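Local atomic coordinates of uncharacterized protein Atu1656/AGR_C_3050 (Agrobacterium tumefaciens, PDB entry 2OJH), a protein that is of unknown function but adopts a six-bladed beta-propeller of the TolB family, a fold that often serves as a binding scaffold. Residues T84-G96 with P130-S142. Residues are numbered along the deposited sequence; the frame is centred on the assembly and turned at random.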
loop_
_atom_site.group_PDB
_atom_site.type_symbol
_atom_site.label_atom_id
_atom_site.label_comp_id
_atom_site.label_asym_id
_atom_site.label_seq_id
_atom_site.Cartn_x
_atom_site.Cartn_y
_atom_site.Cartn_z
ATOM N N THR A 84 -2.792 -9.596 16.190
ATOM C CA THR A 84 -1.419 -10.080 16.067
ATOM C C THR A 84 -1.245 -10.903 14.799
ATOM O O THR A 84 -0.246 -11.627 14.645
ATOM C CB THR A 84 -1.063 -10.954 17.235
ATOM O OG1 THR A 84 -2.040 -12.001 17.340
ATOM C CG2 THR A 84 -1.053 -10.132 18.544
ATOM N N ILE A 85 -2.227 -10.831 13.905
ATOM C CA ILE A 85 -2.082 -11.440 12.601
ATOM C C ILE A 85 -2.440 -10.372 11.568
ATOM O O ILE A 85 -3.402 -10.531 10.790
ATOM C CB ILE A 85 -2.928 -12.732 12.397
ATOM C CG1 ILE A 85 -2.747 -13.733 13.543
ATOM C CG2 ILE A 85 -2.500 -13.429 11.098
ATOM C CD1 ILE A 85 -3.815 -14.896 13.555
ATOM N N CYS A 86 -1.671 -9.283 11.597
ATOM C CA CYS A 86 -1.764 -8.194 10.631
ATOM C C CYS A 86 -1.114 -8.575 9.301
ATOM O O CYS A 86 -0.075 -9.263 9.260
ATOM C CB CYS A 86 -1.065 -6.944 11.163
ATOM S SG CYS A 86 -1.930 -6.256 12.540
ATOM N N ASN A 87 -1.702 -8.124 8.203
ATOM C CA ASN A 87 -1.115 -8.420 6.918
ATOM C C ASN A 87 -0.422 -7.155 6.378
ATOM O O ASN A 87 -0.212 -6.200 7.141
ATOM C CB ASN A 87 -2.162 -9.017 5.959
ATOM C CG ASN A 87 -3.315 -8.047 5.649
ATOM O OD1 ASN A 87 -3.110 -6.831 5.551
ATOM N ND2 ASN A 87 -4.535 -8.600 5.442
ATOM N N ASN A 88 -0.099 -7.146 5.088
ATOM C CA ASN A 88 0.719 -6.064 4.492
ATOM C C ASN A 88 -0.012 -4.775 4.139
ATOM O O ASN A 88 0.578 -3.898 3.512
ATOM C CB ASN A 88 1.350 -6.526 3.191
ATOM C CG ASN A 88 2.411 -7.566 3.393
ATOM O OD1 ASN A 88 2.567 -8.144 4.496
ATOM N ND2 ASN A 88 3.173 -7.813 2.329
ATOM N N ASP A 89 -1.281 -4.671 4.538
ATOM C CA ASP A 89 -2.166 -3.589 4.089
ATOM C C ASP A 89 -2.518 -2.759 5.296
ATOM O O ASP A 89 -3.347 -3.164 6.111
ATOM C CB ASP A 89 -3.428 -4.176 3.444
ATOM C CG ASP A 89 -3.135 -5.124 2.302
ATOM O OD1 ASP A 89 -2.240 -4.862 1.449
ATOM O OD2 ASP A 89 -3.856 -6.144 2.200
ATOM N N HIS A 90 -1.870 -1.604 5.427
ATOM C CA HIS A 90 -1.958 -0.805 6.650
ATOM C C HIS A 90 -1.534 0.609 6.307
ATOM O O HIS A 90 -0.957 0.847 5.271
ATOM C CB HIS A 90 -1.073 -1.379 7.782
ATOM C CG HIS A 90 0.332 -1.734 7.359
ATOM N ND1 HIS A 90 1.320 -0.785 7.183
ATOM C CD2 HIS A 90 0.918 -2.932 7.115
ATOM C CE1 HIS A 90 2.441 -1.380 6.814
ATOM N NE2 HIS A 90 2.227 -2.686 6.774
ATOM N N GLY A 91 -1.777 1.571 7.174
ATOM C CA GLY A 91 -1.418 2.924 6.795
ATOM C C GLY A 91 -1.545 3.831 7.981
ATOM O O GLY A 91 -1.906 3.372 9.071
ATOM N N ILE A 92 -1.200 5.095 7.765
ATOM C CA ILE A 92 -1.132 6.104 8.841
ATOM C C ILE A 92 -1.985 7.293 8.389
ATOM O O ILE A 92 -1.983 7.658 7.179
ATOM C CB ILE A 92 0.330 6.543 9.096
ATOM C CG1 ILE A 92 1.272 5.342 9.346
ATOM C CG2 ILE A 92 0.421 7.502 10.269
ATOM C CD1 ILE A 92 2.757 5.778 9.475
ATOM N N SER A 93 -2.774 7.842 9.298
ATOM C CA SER A 93 -3.683 8.931 8.970
ATOM C C SER A 93 -2.865 10.187 8.705
ATOM O O SER A 93 -1.762 10.327 9.236
ATOM C CB SER A 93 -4.643 9.192 10.138
ATOM O OG SER A 93 -3.887 9.618 11.245
ATOM N N PRO A 94 -3.404 11.124 7.900
ATOM C CA PRO A 94 -2.614 12.295 7.509
ATOM C C PRO A 94 -2.142 13.098 8.719
ATOM O O PRO A 94 -1.038 13.669 8.706
ATOM C CB PRO A 94 -3.604 13.111 6.663
ATOM C CG PRO A 94 -4.552 12.081 6.087
ATOM C CD PRO A 94 -4.745 11.143 7.287
ATOM N N ASP A 95 -2.943 13.122 9.768
ATOM C CA ASP A 95 -2.537 13.882 10.953
ATOM C C ASP A 95 -1.595 13.074 11.848
ATOM O O ASP A 95 -1.113 13.567 12.868
ATOM C CB ASP A 95 -3.756 14.429 11.710
ATOM C CG ASP A 95 -4.510 13.363 12.504
ATOM O OD1 ASP A 95 -4.299 12.168 12.285
ATOM O OD2 ASP A 95 -5.330 13.742 13.377
ATOM N N GLY A 96 -1.334 11.831 11.455
ATOM C CA GLY A 96 -0.400 10.979 12.181
ATOM C C GLY A 96 -0.886 10.330 13.467
ATOM O O GLY A 96 -0.120 9.561 14.078
ATOM N N PRO A 130 -13.671 -10.699 3.244
ATOM C CA PRO A 130 -12.514 -9.975 3.742
ATOM C C PRO A 130 -12.362 -8.579 3.115
ATOM O O PRO A 130 -12.782 -8.344 1.965
ATOM C CB PRO A 130 -11.338 -10.850 3.309
ATOM C CG PRO A 130 -11.801 -11.544 2.106
ATOM C CD PRO A 130 -13.298 -11.676 2.197
ATOM N N SER A 131 -11.754 -7.677 3.877
ATOM C CA SER A 131 -11.445 -6.324 3.417
ATOM C C SER A 131 -9.978 -5.946 3.712
ATOM O O SER A 131 -9.460 -6.221 4.802
ATOM C CB SER A 131 -12.399 -5.329 4.058
ATOM O OG SER A 131 -13.749 -5.654 3.762
ATOM N N TYR A 132 -9.305 -5.346 2.717
ATOM C CA TYR A 132 -7.855 -5.076 2.783
ATOM C C TYR A 132 -7.586 -3.565 2.702
ATOM O O TYR A 132 -7.816 -2.949 1.676
ATOM C CB TYR A 132 -7.138 -5.818 1.656
ATOM C CG TYR A 132 -7.412 -7.303 1.694
ATOM C CD1 TYR A 132 -6.602 -8.165 2.456
ATOM C CD2 TYR A 132 -8.488 -7.850 0.990
ATOM C CE1 TYR A 132 -6.847 -9.542 2.486
ATOM C CE2 TYR A 132 -8.756 -9.195 1.051
ATOM C CZ TYR A 132 -7.925 -10.037 1.797
ATOM O OH TYR A 132 -8.195 -11.385 1.823
ATOM N N TRP A 133 -7.138 -2.968 3.802
ATOM C CA TRP A 133 -6.929 -1.514 3.865
ATOM C C TRP A 133 -5.826 -1.028 2.889
ATOM O O TRP A 133 -4.728 -1.605 2.849
ATOM C CB TRP A 133 -6.588 -1.102 5.282
ATOM C CG TRP A 133 -6.651 0.397 5.404
ATOM C CD1 TRP A 133 -7.708 1.143 5.832
ATOM C CD2 TRP A 133 -5.630 1.332 5.006
ATOM N NE1 TRP A 133 -7.390 2.489 5.778
ATOM C CE2 TRP A 133 -6.119 2.621 5.270
ATOM C CE3 TRP A 133 -4.333 1.201 4.524
ATOM C CZ2 TRP A 133 -5.367 3.768 5.001
ATOM C CZ3 TRP A 133 -3.595 2.348 4.233
ATOM C CH2 TRP A 133 -4.111 3.606 4.483
ATOM N N HIS A 134 -6.092 0.053 2.147
ATOM C CA HIS A 134 -5.162 0.464 1.084
ATOM C C HIS A 134 -4.861 1.969 0.918
ATOM O O HIS A 134 -3.816 2.299 0.354
ATOM C CB HIS A 134 -5.529 -0.160 -0.241
ATOM C CG HIS A 134 -4.913 -1.513 -0.457
ATOM N ND1 HIS A 134 -3.577 -1.689 -0.773
ATOM C CD2 HIS A 134 -5.460 -2.755 -0.412
ATOM C CE1 HIS A 134 -3.329 -2.984 -0.895
ATOM N NE2 HIS A 134 -4.449 -3.652 -0.669
ATOM N N GLY A 135 -5.688 2.869 1.454
ATOM C CA GLY A 135 -5.365 4.321 1.376
ATOM C C GLY A 135 -6.247 5.188 2.267
ATOM O O GLY A 135 -7.439 4.878 2.441
ATOM N N TRP A 136 -5.679 6.258 2.832
ATOM C CA TRP A 136 -6.437 7.220 3.632
ATOM C C TRP A 136 -6.728 8.466 2.797
ATOM O O TRP A 136 -5.836 8.979 2.128
ATOM C CB TRP A 136 -5.650 7.640 4.881
ATOM C CG TRP A 136 -6.480 7.823 6.126
ATOM C CD1 TRP A 136 -7.515 8.687 6.312
ATOM C CD2 TRP A 136 -6.314 7.120 7.363
ATOM N NE1 TRP A 136 -8.019 8.558 7.592
ATOM C CE2 TRP A 136 -7.297 7.597 8.252
ATOM C CE3 TRP A 136 -5.431 6.123 7.801
ATOM C CZ2 TRP A 136 -7.412 7.118 9.560
ATOM C CZ3 TRP A 136 -5.545 5.646 9.102
ATOM C CH2 TRP A 136 -6.530 6.140 9.963
ATOM N N SER A 137 -7.963 8.973 2.864
ATOM C CA SER A 137 -8.337 10.175 2.112
ATOM C C SER A 137 -7.486 11.357 2.592
ATOM O O SER A 137 -7.170 11.456 3.794
ATOM C CB SER A 137 -9.839 10.468 2.223
ATOM O OG SER A 137 -10.168 10.981 3.485
ATOM N N PRO A 138 -7.074 12.248 1.662
ATOM C CA PRO A 138 -6.296 13.422 2.051
ATOM C C PRO A 138 -6.892 14.203 3.230
ATOM O O PRO A 138 -6.141 14.682 4.082
ATOM C CB PRO A 138 -6.297 14.266 0.773
ATOM C CG PRO A 138 -6.308 13.219 -0.305
ATOM C CD PRO A 138 -7.279 12.204 0.207
ATOM N N ASP A 139 -8.218 14.326 3.299
ATOM C CA ASP A 139 -8.833 15.052 4.416
ATOM C C ASP A 139 -8.961 14.220 5.705
ATOM O O ASP A 139 -9.533 14.688 6.688
ATOM C CB ASP A 139 -10.184 15.684 4.010
ATOM C CG ASP A 139 -11.285 14.650 3.688
ATOM O OD1 ASP A 139 -11.086 13.423 3.829
ATOM O OD2 ASP A 139 -12.389 15.077 3.278
ATOM N N GLY A 140 -8.467 12.981 5.664
ATOM C CA GLY A 140 -8.492 12.064 6.806
ATOM C C GLY A 140 -9.831 11.446 7.196
ATOM O O GLY A 140 -9.885 10.608 8.100
ATOM N N LYS A 141 -10.910 11.849 6.532
ATOM C CA LYS A 141 -12.255 11.456 6.951
ATOM C C LYS A 141 -12.695 10.092 6.400
ATOM O O LYS A 141 -13.639 9.478 6.902
ATOM C CB LYS A 141 -13.267 12.535 6.551
ATOM C CG LYS A 141 -12.997 13.914 7.140
ATOM C CD LYS A 141 -14.200 14.817 6.869
ATOM C CE LYS A 141 -14.045 16.208 7.481
ATOM N NZ LYS A 141 -13.011 17.035 6.770
ATOM N N SER A 142 -12.002 9.606 5.374
ATOM C CA SER A 142 -12.433 8.383 4.704
ATOM C C SER A 142 -11.218 7.516 4.391
ATOM O O SER A 142 -10.093 7.998 4.426
ATOM C CB SER A 142 -13.139 8.724 3.389
ATOM O OG SER A 142 -14.343 9.419 3.622
#
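In the conformer described, Trp136 packs its indole against Ser93 and Pro94, joining the innermost strands of two adjacent blades of a beta-propeller. These strands are 91-92 and 131-136. Ser93 CB sits 3.5 Å from the centroid of the Trp136 six-membered ring, only 9° off the ring normal. Pro94 CD covers the five-membered ring on the same face, with its closest approach at Trp136 CD1 (3.8 Å). Both are CH-pi contacts. At the ring edge, Trp136 NE1 donates to Gly140 O, in the indole plane; in this conformer the bond would limit rotation. Leu98 and Ala100 of strand 98-103 also touch this indole.

Asp89 CB lies 2.9 Å from Trp133 O, which has no hydrogen-bond partner in the model, and over one face of the His134 ring. Asp89 CG, anti to the carbonyl carbon (chi1 -56°), is 3.6 Å from His134 NE2. Asp89 OD2 meets Tyr132 CB at 3.3 Å, with carboxylate and phenol planes perpendicular. Asp89 OD1 lies 3.2 Å from His134 CE1; its approach to NE2 is too poorly angled for a hydrogen bond. Asn87 OD1 accepts from Asp89 N, forming an Asx turn.

Between these two ends, the six-membered part of the Trp133 indole lies against the His90-Gly91 backbone, Trp133 CZ3 3.2 Å from His90 O.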